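PDB 4LXR: protein toll from Drosophila melanogaster, which serves as the cell-surface receptor for cleaved Spätzle, switching on the Toll pathway in dorsal-ventral patterning of the embryo and in antifungal immunity. Local coordinates for residues Leu169-Arg183 with Lys192-Leu206. Numbering follows the deposited sequence.
With EPE (4-(2-hydroxyethyl)-1-piperazine ethanesulfonic acid), chain N.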
ATOM      1  N   LEU A 169      50.560  -4.634   2.612  1.00 22.99           N
ATOM      2  CA  LEU A 169      49.224  -4.788   2.015  1.00 18.18           C
ATOM      3  C   LEU A 169      49.219  -4.440   0.524  1.00 18.72           C
ATOM      4  O   LEU A 169      48.435  -3.618   0.066  1.00 20.52           O
ATOM      5  CB  LEU A 169      48.220  -3.936   2.783  1.00 17.40           C
ATOM      6  CG  LEU A 169      48.284  -4.174   4.292  1.00 24.12           C
ATOM      7  CD1 LEU A 169      47.216  -3.373   5.015  1.00 20.40           C
ATOM      8  CD2 LEU A 169      48.169  -5.658   4.610  1.00 25.40           C
ATOM      9  N   GLU A 170      50.120  -5.057  -0.225  1.00 20.65           N
ATOM     10  CA  GLU A 170      50.323  -4.700  -1.626  1.00 21.69           C
ATOM     11  C   GLU A 170      49.138  -5.148  -2.475  1.00 27.19           C
ATOM     12  O   GLU A 170      48.917  -4.633  -3.570  1.00 24.99           O
ATOM     13  CB  GLU A 170      51.609  -5.350  -2.163  1.00 21.41           C
ATOM     14  CG  GLU A 170      51.558  -6.876  -2.132  1.00 43.10           C
ATOM     15  CD  GLU A 170      52.933  -7.525  -2.270  1.00 49.25           C
ATOM     16  OE1 GLU A 170      53.931  -6.880  -1.902  1.00 53.61           O
ATOM     17  OE2 GLU A 170      53.014  -8.677  -2.748  1.00 50.20           O
ATOM     18  N   ASN A 171      48.382  -6.126  -1.988  1.00 23.25           N
ATOM     19  CA  ASN A 171      47.225  -6.560  -2.753  1.00 26.93           C
ATOM     20  C   ASN A 171      45.913  -5.908  -2.368  1.00 21.10           C
ATOM     21  O   ASN A 171      44.896  -6.176  -2.999  1.00 28.22           O
ATOM     22  CB  ASN A 171      47.116  -8.083  -2.796  1.00 29.48           C
ATOM     23  CG  ASN A 171      47.892  -8.669  -3.970  1.00 38.50           C
ATOM     24  OD1 ASN A 171      47.765  -8.192  -5.104  1.00 39.94           O
ATOM     25  ND2 ASN A 171      48.722  -9.672  -3.703  1.00 33.40           N
ATOM     26  N   LEU A 172      45.943  -5.036  -1.360  1.00 20.87           N
ATOM     27  CA  LEU A 172      44.715  -4.413  -0.860  1.00 19.41           C
ATOM     28  C   LEU A 172      43.935  -3.624  -1.924  1.00 21.16           C
ATOM     29  O   LEU A 172      44.489  -2.773  -2.642  1.00 18.38           O
ATOM     30  CB  LEU A 172      44.985  -3.547   0.380  1.00 19.52           C
ATOM     31  CG  LEU A 172      43.794  -3.548   1.354  1.00 20.61           C
ATOM     32  CD1 LEU A 172      43.474  -4.967   1.806  1.00 19.95           C
ATOM     33  CD2 LEU A 172      44.033  -2.635   2.578  1.00 17.12           C
ATOM     34  N   GLU A 173      42.640  -3.918  -2.011  1.00 19.59           N
ATOM     35  CA  GLU A 173      41.759  -3.245  -2.950  1.00 18.32           C
ATOM     36  C   GLU A 173      40.635  -2.482  -2.274  1.00 16.60           C
ATOM     37  O   GLU A 173      40.117  -1.506  -2.844  1.00 16.65           O
ATOM     38  CB  GLU A 173      41.206  -4.235  -3.978  1.00 23.50           C
ATOM     39  CG  GLU A 173      42.322  -4.906  -4.803  1.00 21.95           C
ATOM     40  CD  GLU A 173      41.787  -5.591  -6.062  1.00 35.10           C
ATOM     41  OE1 GLU A 173      40.918  -5.010  -6.752  1.00 37.14           O
ATOM     42  OE2 GLU A 173      42.229  -6.711  -6.360  1.00 39.14           O
ATOM     43  N   SER A 174      40.272  -2.912  -1.064  1.00 15.56           N
ATOM     44  CA  SER A 174      39.225  -2.252  -0.293  1.00 14.90           C
ATOM     45  C   SER A 174      39.609  -2.097   1.158  1.00 14.56           C
ATOM     46  O   SER A 174      40.085  -3.039   1.783  1.00 16.94           O
ATOM     47  CB  SER A 174      37.897  -3.041  -0.359  1.00 14.64           C
ATOM     48  OG  SER A 174      37.695  -3.515  -1.683  1.00 28.22           O
ATOM     49  N   ILE A 175      39.361  -0.900   1.681  1.00 16.69           N
ATOM     50  CA  ILE A 175      39.561  -0.581   3.076  1.00 24.54           C
ATOM     51  C   ILE A 175      38.214  -0.171   3.617  1.00 20.14           C
ATOM     52  O   ILE A 175      37.546   0.696   3.051  1.00 19.18           O
ATOM     53  CB  ILE A 175      40.511   0.618   3.262  1.00 20.30           C
ATOM     54  CG1 ILE A 175      41.960   0.149   3.208  1.00 19.63           C
ATOM     55  CG2 ILE A 175      40.238   1.319   4.602  1.00 14.83           C
ATOM     56  CD1 ILE A 175      43.000   1.298   3.016  1.00 16.22           C
ATOM     57  N   GLU A 176      37.816  -0.804   4.711  1.00 17.67           N
ATOM     58  CA  GLU A 176      36.604  -0.428   5.391  1.00 16.83           C
ATOM     59  C   GLU A 176      37.007  -0.033   6.812  1.00 19.81           C
ATOM     60  O   GLU A 176      37.191  -0.900   7.671  1.00 13.23           O
ATOM     61  CB  GLU A 176      35.591  -1.594   5.385  1.00 16.27           C
ATOM     62  CG  GLU A 176      34.286  -1.317   6.197  1.00 13.17           C
ATOM     63  CD  GLU A 176      33.606  -0.011   5.777  1.00 22.59           C
ATOM     64  OE1 GLU A 176      32.638  -0.064   4.970  1.00 19.84           O
ATOM     65  OE2 GLU A 176      34.052   1.073   6.233  1.00 16.34           O
ATOM     66  N   PHE A 177      37.182   1.269   7.041  1.00 13.32           N
ATOM     67  CA  PHE A 177      37.498   1.784   8.387  1.00 18.05           C
ATOM     68  C   PHE A 177      36.352   2.614   8.918  1.00 24.25           C
ATOM     69  O   PHE A 177      36.535   3.420   9.833  1.00 19.48           O
ATOM     70  CB  PHE A 177      38.771   2.646   8.379  1.00 15.50           C
ATOM     71  CG  PHE A 177      40.038   1.861   8.160  1.00 15.44           C
ATOM     72  CD1 PHE A 177      40.042   0.472   8.310  1.00 16.98           C
ATOM     73  CD2 PHE A 177      41.227   2.508   7.817  1.00 14.57           C
ATOM     74  CE1 PHE A 177      41.216  -0.282   8.106  1.00 20.88           C
ATOM     75  CE2 PHE A 177      42.419   1.766   7.590  1.00 16.00           C
ATOM     76  CZ  PHE A 177      42.416   0.366   7.763  1.00 17.10           C
ATOM     77  N   GLY A 178      35.172   2.430   8.324  1.00 21.79           N
ATOM     78  CA  GLY A 178      33.996   3.153   8.752  1.00 20.93           C
ATOM     79  C   GLY A 178      33.715   2.915  10.229  1.00 20.56           C
ATOM     80  O   GLY A 178      33.972   1.832  10.748  1.00 17.11           O
ATOM     81  N   SER A 179      33.224   3.950  10.894  1.00 20.41           N
ATOM     82  CA  SER A 179      32.772   3.882  12.280  1.00 26.11           C
ATOM     83  C   SER A 179      33.905   3.679  13.275  1.00 21.68           C
ATOM     84  O   SER A 179      33.858   2.814  14.152  1.00 26.37           O
ATOM     85  CB  SER A 179      31.669   2.831  12.462  1.00 21.41           C
ATOM     86  OG  SER A 179      30.867   3.175  13.579  1.00 29.09           O
ATOM     87  N   ASN A 180      34.931   4.502  13.137  1.00 28.03           N
ATOM     88  CA  ASN A 180      36.027   4.500  14.081  1.00 22.15           C
ATOM     89  C   ASN A 180      36.128   5.888  14.649  1.00 24.31           C
ATOM     90  O   ASN A 180      35.118   6.598  14.729  1.00 25.15           O
ATOM     91  CB  ASN A 180      37.327   4.033  13.416  1.00 22.09           C
ATOM     92  CG  ASN A 180      37.397   2.515  13.295  1.00 21.86           C
ATOM     93  OD1 ASN A 180      37.579   1.808  14.295  1.00 14.90           O
ATOM     94  ND2 ASN A 180      37.230   2.002  12.070  1.00 14.18           N
ATOM     95  N   LYS A 181      37.326   6.285  15.061  1.00 16.41           N
ATOM     96  CA  LYS A 181      37.507   7.618  15.627  1.00 22.93           C
ATOM     97  C   LYS A 181      38.650   8.357  14.930  1.00 21.64           C
ATOM     98  O   LYS A 181      39.350   9.166  15.551  1.00 24.13           O
ATOM     99  CB  LYS A 181      37.750   7.532  17.144  1.00 20.26           C
ATOM    100  CG  LYS A 181      36.497   7.206  17.988  1.00 20.07           C
ATOM    101  CD  LYS A 181      36.895   7.054  19.478  1.00 26.25           C
ATOM    102  CE  LYS A 181      35.686   6.919  20.419  1.00 26.92           C
ATOM    103  NZ  LYS A 181      36.091   6.818  21.875  1.00 22.71           N
ATOM    104  N   LEU A 182      38.842   8.082  13.641  1.00 23.36           N
ATOM    105  CA  LEU A 182      39.978   8.661  12.920  1.00 28.97           C
ATOM    106  C   LEU A 182      39.890  10.182  12.785  1.00 25.76           C
ATOM    107  O   LEU A 182      38.865  10.715  12.368  1.00 24.87           O
ATOM    108  CB  LEU A 182      40.155   7.997  11.545  1.00 22.27           C
ATOM    109  CG  LEU A 182      40.620   6.544  11.655  1.00 21.99           C
ATOM    110  CD1 LEU A 182      40.466   5.793  10.341  1.00 19.51           C
ATOM    111  CD2 LEU A 182      42.070   6.481  12.164  1.00 16.67           C
ATOM    112  N   ARG A 183      40.967  10.876  13.140  1.00 26.63           N
ATOM    113  CA  ARG A 183      41.011  12.339  13.039  1.00 26.74           C
ATOM    114  C   ARG A 183      41.846  12.809  11.862  1.00 28.33           C
ATOM    115  O   ARG A 183      41.661  13.926  11.357  1.00 29.84           O
ATOM    116  CB  ARG A 183      41.631  12.948  14.288  1.00 34.21           C
ATOM    117  CG  ARG A 183      40.902  12.669  15.557  1.00 42.36           C
ATOM    118  CD  ARG A 183      41.831  12.036  16.582  1.00 44.25           C
ATOM    119  NE  ARG A 183      41.387  12.382  17.925  1.00 54.52           N
ATOM    120  CZ  ARG A 183      40.427  11.750  18.592  1.00 49.57           C
ATOM    121  NH1 ARG A 183      39.811  10.701  18.049  1.00 28.90           N
ATOM    122  NH2 ARG A 183      40.099  12.162  19.814  1.00 46.85           N
ATOM    123  N   LYS A 192      51.963   2.173  -0.701  1.00 23.74           N
ATOM    124  CA  LYS A 192      52.057   0.784  -0.247  1.00 23.95           C
ATOM    125  C   LYS A 192      50.976  -0.096  -0.873  1.00 26.01           C
ATOM    126  O   LYS A 192      51.118  -1.313  -0.914  1.00 30.86           O
ATOM    127  CB  LYS A 192      51.938   0.716   1.281  1.00 27.80           C
ATOM    128  CG  LYS A 192      53.171   1.197   2.020  1.00 34.77           C
ATOM    129  CD  LYS A 192      54.378   0.340   1.625  1.00 45.41           C
ATOM    130  CE  LYS A 192      55.689   0.835   2.238  1.00 44.35           C
ATOM    131  NZ  LYS A 192      56.771  -0.166   2.024  1.00 42.30           N
ATOM    132  N   MET A 193      49.888   0.529  -1.328  1.00 26.10           N
ATOM    133  CA  MET A 193      48.716  -0.197  -1.817  1.00 24.51           C
ATOM    134  C   MET A 193      48.345   0.300  -3.213  1.00 21.30           C
ATOM    135  O   MET A 193      47.343   1.006  -3.379  1.00 27.76           O
ATOM    136  CB  MET A 193      47.528  -0.017  -0.857  1.00 24.31           C
ATOM    137  CG  MET A 193      47.839  -0.429   0.599  1.00 24.82           C
ATOM    138  SD  MET A 193      46.511  -0.016   1.749  1.00 22.26           S
ATOM    139  CE  MET A 193      46.658   1.781   1.783  1.00 17.34           C
ATOM    140  N   PRO A 194      49.163  -0.066  -4.217  1.00 22.20           N
ATOM    141  CA  PRO A 194      49.031   0.492  -5.570  1.00 27.63           C
ATOM    142  C   PRO A 194      47.790  -0.026  -6.308  1.00 33.97           C
ATOM    143  O   PRO A 194      47.479   0.499  -7.368  1.00 32.63           O
ATOM    144  CB  PRO A 194      50.334   0.046  -6.269  1.00 23.17           C
ATOM    145  CG  PRO A 194      50.740  -1.227  -5.557  1.00 22.85           C
ATOM    146  CD  PRO A 194      50.258  -1.063  -4.118  1.00 21.63           C
ATOM    147  N   LYS A 195      47.090  -1.014  -5.748  1.00 30.22           N
ATOM    148  CA  LYS A 195      45.832  -1.496  -6.332  1.00 25.99           C
ATOM    149  C   LYS A 195      44.599  -1.007  -5.574  1.00 21.42           C
ATOM    150  O   LYS A 195      43.487  -1.399  -5.910  1.00 28.72           O
ATOM    151  CB  LYS A 195      45.790  -3.042  -6.392  1.00 23.82           C
ATOM    152  CG  LYS A 195      46.948  -3.682  -7.169  1.00 32.92           C
ATOM    153  CD  LYS A 195      47.098  -5.175  -6.855  1.00 29.66           C
ATOM    154  CE  LYS A 195      45.868  -5.948  -7.282  1.00 38.94           C
ATOM    155  NZ  LYS A 195      46.083  -7.423  -7.320  1.00 44.27           N
ATOM    156  N   LEU A 196      44.776  -0.153  -4.569  1.00 20.85           N
ATOM    157  CA  LEU A 196      43.635   0.259  -3.745  1.00 23.04           C
ATOM    158  C   LEU A 196      42.509   0.940  -4.551  1.00 25.79           C
ATOM    159  O   LEU A 196      42.752   1.937  -5.227  1.00 20.04           O
ATOM    160  CB  LEU A 196      44.082   1.169  -2.603  1.00 17.70           C
ATOM    161  CG  LEU A 196      42.983   1.520  -1.593  1.00 22.03           C
ATOM    162  CD1 LEU A 196      42.439   0.277  -0.860  1.00 16.19           C
ATOM    163  CD2 LEU A 196      43.526   2.530  -0.609  1.00 26.70           C
ATOM    164  N   LYS A 197      41.289   0.399  -4.485  1.00 19.36           N
ATOM    165  CA  LYS A 197      40.167   0.975  -5.243  1.00 19.30           C
ATOM    166  C   LYS A 197      39.096   1.613  -4.368  1.00 22.59           C
ATOM    167  O   LYS A 197      38.549   2.657  -4.717  1.00 24.46           O
ATOM    168  CB  LYS A 197      39.532  -0.071  -6.172  1.00 24.14           C
ATOM    169  CG  LYS A 197      40.507  -0.654  -7.194  1.00 20.53           C
ATOM    170  CD  LYS A 197      39.868  -1.815  -7.975  1.00 26.22           C
ATOM    171  CE  LYS A 197      40.824  -2.323  -9.053  1.00 38.90           C
ATOM    172  NZ  LYS A 197      42.101  -2.928  -8.489  1.00 33.85           N
ATOM    173  N   GLN A 198      38.814   1.009  -3.219  1.00 18.41           N
ATOM    174  CA  GLN A 198      37.734   1.501  -2.359  1.00 20.03           C
ATOM    175  C   GLN A 198      38.250   1.946  -0.994  1.00 21.63           C
ATOM    176  O   GLN A 198      38.881   1.172  -0.259  1.00 21.48           O
ATOM    177  CB  GLN A 198      36.619   0.442  -2.200  1.00 17.61           C
ATOM    178  CG  GLN A 198      35.382   0.947  -1.451  1.00 22.55           C
ATOM    179  CD  GLN A 198      34.726   2.152  -2.141  1.00 25.54           C
ATOM    180  OE1 GLN A 198      34.562   2.159  -3.365  1.00 19.19           O
ATOM    181  NE2 GLN A 198      34.409   3.194  -1.362  1.00 15.52           N
ATOM    182  N   LEU A 199      37.977   3.202  -0.666  1.00 14.82           N
ATOM    183  CA  LEU A 199      38.431   3.792   0.572  1.00 14.72           C
ATOM    184  C   LEU A 199      37.222   4.242   1.379  1.00 20.00           C
ATOM    185  O   LEU A 199      36.680   5.321   1.136  1.00 17.83           O
ATOM    186  CB  LEU A 199      39.358   4.983   0.265  1.00 21.23           C
ATOM    187  CG  LEU A 199      40.033   5.661   1.469  1.00 23.56           C
ATOM    188  CD1 LEU A 199      40.688   4.622   2.365  1.00 17.73           C
ATOM    189  CD2 LEU A 199      41.077   6.699   1.005  1.00 25.36           C
ATOM    190  N   ASN A 200      36.778   3.408   2.318  1.00 20.11           N
ATOM    191  CA  ASN A 200      35.659   3.762   3.179  1.00 17.58           C
ATOM    192  C   ASN A 200      36.082   4.335   4.524  1.00 16.43           C
ATOM    193  O   ASN A 200      36.723   3.655   5.324  1.00 14.26           O
ATOM    194  CB  ASN A 200      34.725   2.550   3.403  1.00 18.01           C
ATOM    195  CG  ASN A 200      33.708   2.403   2.297  1.00 23.22           C
ATOM    196  OD1 ASN A 200      33.761   3.137   1.313  1.00 19.92           O
ATOM    197  ND2 ASN A 200      32.778   1.449   2.443  1.00 16.38           N
ATOM    198  N   LEU A 201      35.675   5.574   4.792  1.00 22.39           N
ATOM    199  CA  LEU A 201      36.119   6.283   5.989  1.00 22.86           C
ATOM    200  C   LEU A 201      34.951   6.952   6.670  1.00 26.02           C
ATOM    201  O   LEU A 201      35.146   7.902   7.426  1.00 23.83           O
ATOM    202  CB  LEU A 201      37.166   7.338   5.635  1.00 18.85           C
ATOM    203  CG  LEU A 201      38.477   6.777   5.066  1.00 22.37           C
ATOM    204  CD1 LEU A 201      39.327   7.856   4.371  1.00 15.62           C
ATOM    205  CD2 LEU A 201      39.274   6.114   6.184  1.00 23.33           C
ATOM    206  N   TRP A 202      33.740   6.446   6.422  1.00 15.24           N
ATOM    207  CA  TRP A 202      32.521   7.090   6.949  1.00 13.72           C
ATOM    208  C   TRP A 202      32.450   6.959   8.463  1.00 17.17           C
ATOM    209  O   TRP A 202      33.062   6.047   9.049  1.00 20.42           O
ATOM    210  CB  TRP A 202      31.251   6.506   6.286  1.00 13.30           C
ATOM    211  CG  TRP A 202      31.219   5.004   6.311  1.00 12.93           C
ATOM    212  CD1 TRP A 202      31.855   4.158   5.443  1.00 16.34           C
ATOM    213  CD2 TRP A 202      30.544   4.171   7.255  1.00 12.81           C
ATOM    214  NE1 TRP A 202      31.600   2.842   5.780  1.00 13.84           N
ATOM    215  CE2 TRP A 202      30.800   2.828   6.896  1.00 15.62           C
ATOM    216  CE3 TRP A 202      29.733   4.425   8.361  1.00 23.22           C
ATOM    217  CZ2 TRP A 202      30.294   1.753   7.619  1.00 18.75           C
ATOM    218  CZ3 TRP A 202      29.217   3.350   9.072  1.00 16.83           C
ATOM    219  CH2 TRP A 202      29.494   2.036   8.697  1.00 16.90           C
ATOM    220  N   SER A 203      31.721   7.880   9.086  1.00 14.25           N
ATOM    221  CA  SER A 203      31.496   7.877  10.538  1.00 16.07           C
ATOM    222  C   SER A 203      32.812   7.878  11.295  1.00 24.37           C
ATOM    223  O   SER A 203      33.021   7.073  12.201  1.00 26.32           O
ATOM    224  CB  SER A 203      30.637   6.689  10.974  1.00 17.25           C
ATOM    225  OG  SER A 203      29.300   6.830  10.535  1.00 30.78           O
ATOM    226  N   ASN A 204      33.700   8.774  10.886  1.00 17.22           N
ATOM    227  CA  ASN A 204      34.914   9.051  11.628  1.00 25.76           C
ATOM    228  C   ASN A 204      34.871  10.507  12.050  1.00 28.97           C
ATOM    229  O   ASN A 204      33.794  11.087  12.131  1.00 22.97           O
ATOM    230  CB  ASN A 204      36.143   8.718  10.780  1.00 15.73           C
ATOM    231  CG  ASN A 204      36.475   7.247  10.827  1.00 19.01           C
ATOM    232  OD1 ASN A 204      36.948   6.763  11.853  1.00 21.23           O
ATOM    233  ND2 ASN A 204      36.178   6.508   9.741  1.00 14.62           N
ATOM    234  N   GLN A 205      36.015  11.121  12.320  1.00 23.63           N
ATOM    235  CA  GLN A 205      35.983  12.533  12.690  1.00 19.53           C
ATOM    236  C   GLN A 205      37.090  13.266  11.951  1.00 27.51           C
ATOM    237  O   GLN A 205      37.916  13.961  12.549  1.00 32.33           O
ATOM    238  CB  GLN A 205      35.990  12.745  14.228  1.00 20.04           C
ATOM    239  CG  GLN A 205      37.113  12.011  14.993  1.00 26.59           C
ATOM    240  CD  GLN A 205      37.016  12.165  16.520  1.00 29.04           C
ATOM    241  OE1 GLN A 205      36.437  11.327  17.204  1.00 32.92           O
ATOM    242  NE2 GLN A 205      37.587  13.233  17.048  1.00 27.75           N
ATOM    243  N   LEU A 206      37.088  13.084  10.630  1.00 29.92           N
ATOM    244  CA  LEU A 206      38.106  13.647   9.744  1.00 25.50           C
ATOM    245  C   LEU A 206      37.781  15.096   9.377  1.00 24.66           C
ATOM    246  O   LEU A 206      37.275  15.382   8.292  1.00 26.07           O
ATOM    247  CB  LEU A 206      38.226  12.787   8.478  1.00 21.87           C
ATOM    248  CG  LEU A 206      38.705  11.347   8.693  1.00 24.60           C
ATOM    249  CD1 LEU A 206      38.359  10.503   7.465  1.00 19.75           C
ATOM    250  CD2 LEU A 206      40.226  11.292   8.993  1.00 19.81           C
TER
HETATM  251  N1  EPE N2019      31.644   5.461  17.151  1.00 39.61           N
HETATM  252  C2  EPE N2019      32.681   6.262  17.844  1.00 34.13           C
HETATM  253  C3  EPE N2019      32.574   7.735  17.479  1.00 32.24           C
HETATM  254  N4  EPE N2019      32.515   7.970  16.034  1.00 43.00           N
HETATM  255  C5  EPE N2019      31.978   6.967  15.128  1.00 30.19           C
HETATM  256  C6  EPE N2019      31.789   5.553  15.687  1.00 35.04           C
HETATM  257  C7  EPE N2019      32.452   9.344  15.562  1.00 43.71           C
HETATM  258  C8  EPE N2019      33.611  10.144  16.132  1.00 45.57           C
HETATM  259  O8  EPE N2019      34.808   9.473  15.833  1.00 34.43           O
HETATM  260  C9  EPE N2019      31.847   4.038  17.477  1.00 42.42           C
HETATM  261  C10 EPE N2019      30.748   3.505  18.387  1.00 47.41           C
HETATM  262  S   EPE N2019      30.836   1.707  18.639  1.00 44.58           S
HETATM  263  O1S EPE N2019      31.690   1.079  17.622  1.00 44.48           O
HETATM  264  O2S EPE N2019      31.426   1.435  19.950  1.00 50.20           O
HETATM  265  O3S EPE N2019      29.495   1.150  18.572  1.00 40.59           O
HETATM  266  O   HOH W   1      44.421  -7.591  -5.134  1.00 33.04           O
HETATM  267  O   HOH W   2      28.401   4.787  12.441  1.00 41.98           O
HETATM  268  O   HOH W   3      37.856  10.299  19.747  1.00 34.92           O
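Two successive turns of the leucine-rich repeat solenoid in the Toll ectodomain stack here, LRR 2 on LRR 3, through the parallel strands 174-176 and 198-200. Ile175 uses both its backbone polar atoms, N donating to Gln198 O and O accepting from Asn200 N, while Glu173 O takes both Lys197 N and Gln198 N. Inside the coil Ile175 CG2 lies alongside Leu199 CD1, and its CD1 reaches Leu196 CD2 and Met193 CE, both 3.9 Å away; these are layers of the repeat's leucine core.

The opposite strand face, with Glu176, Gln198 and Asn200, is where Spätzle binds. The Glu176 chain, bent at chi2 (53°), brings OE1 between two donors: Asn200 ND2 at 2.9 Å in a nearly straight bond, and Trp202 NE1 at 3.2 Å, with OE1 lying in the plane of the indole and met on its syn side. They arrive from opposite faces of the carboxylate; these two N-H donors, with Tyr64 OH of a Spätzle chain also hydrogen-bonded to OE1, probably favour the charged form. Gly178 CA sits over the Trp202 five-membered ring, 3.8 Å from its centroid, and the ring of His226 in the next repeat meets the indole with its plane nearly parallel. At the other end of the strands Lys197 NZ forms a salt bridge with Glu173 OE1 from above the carboxylate plane, and Lys195 NZ donates a hydrogen bond to Asn171 OD1.

Past the strands comes the asparagine ladder characteristic of these repeats. Asn204 CG, anti to its own carbonyl carbon (chi1 -82°), sets the amide so that OD1 accepts from Leu182 N at 2.9 Å while ND2 donates to Phe177 O at 3.1 Å; Asn180 ND2 reaches the same oxygen from the opposite face of the carbonyl plane.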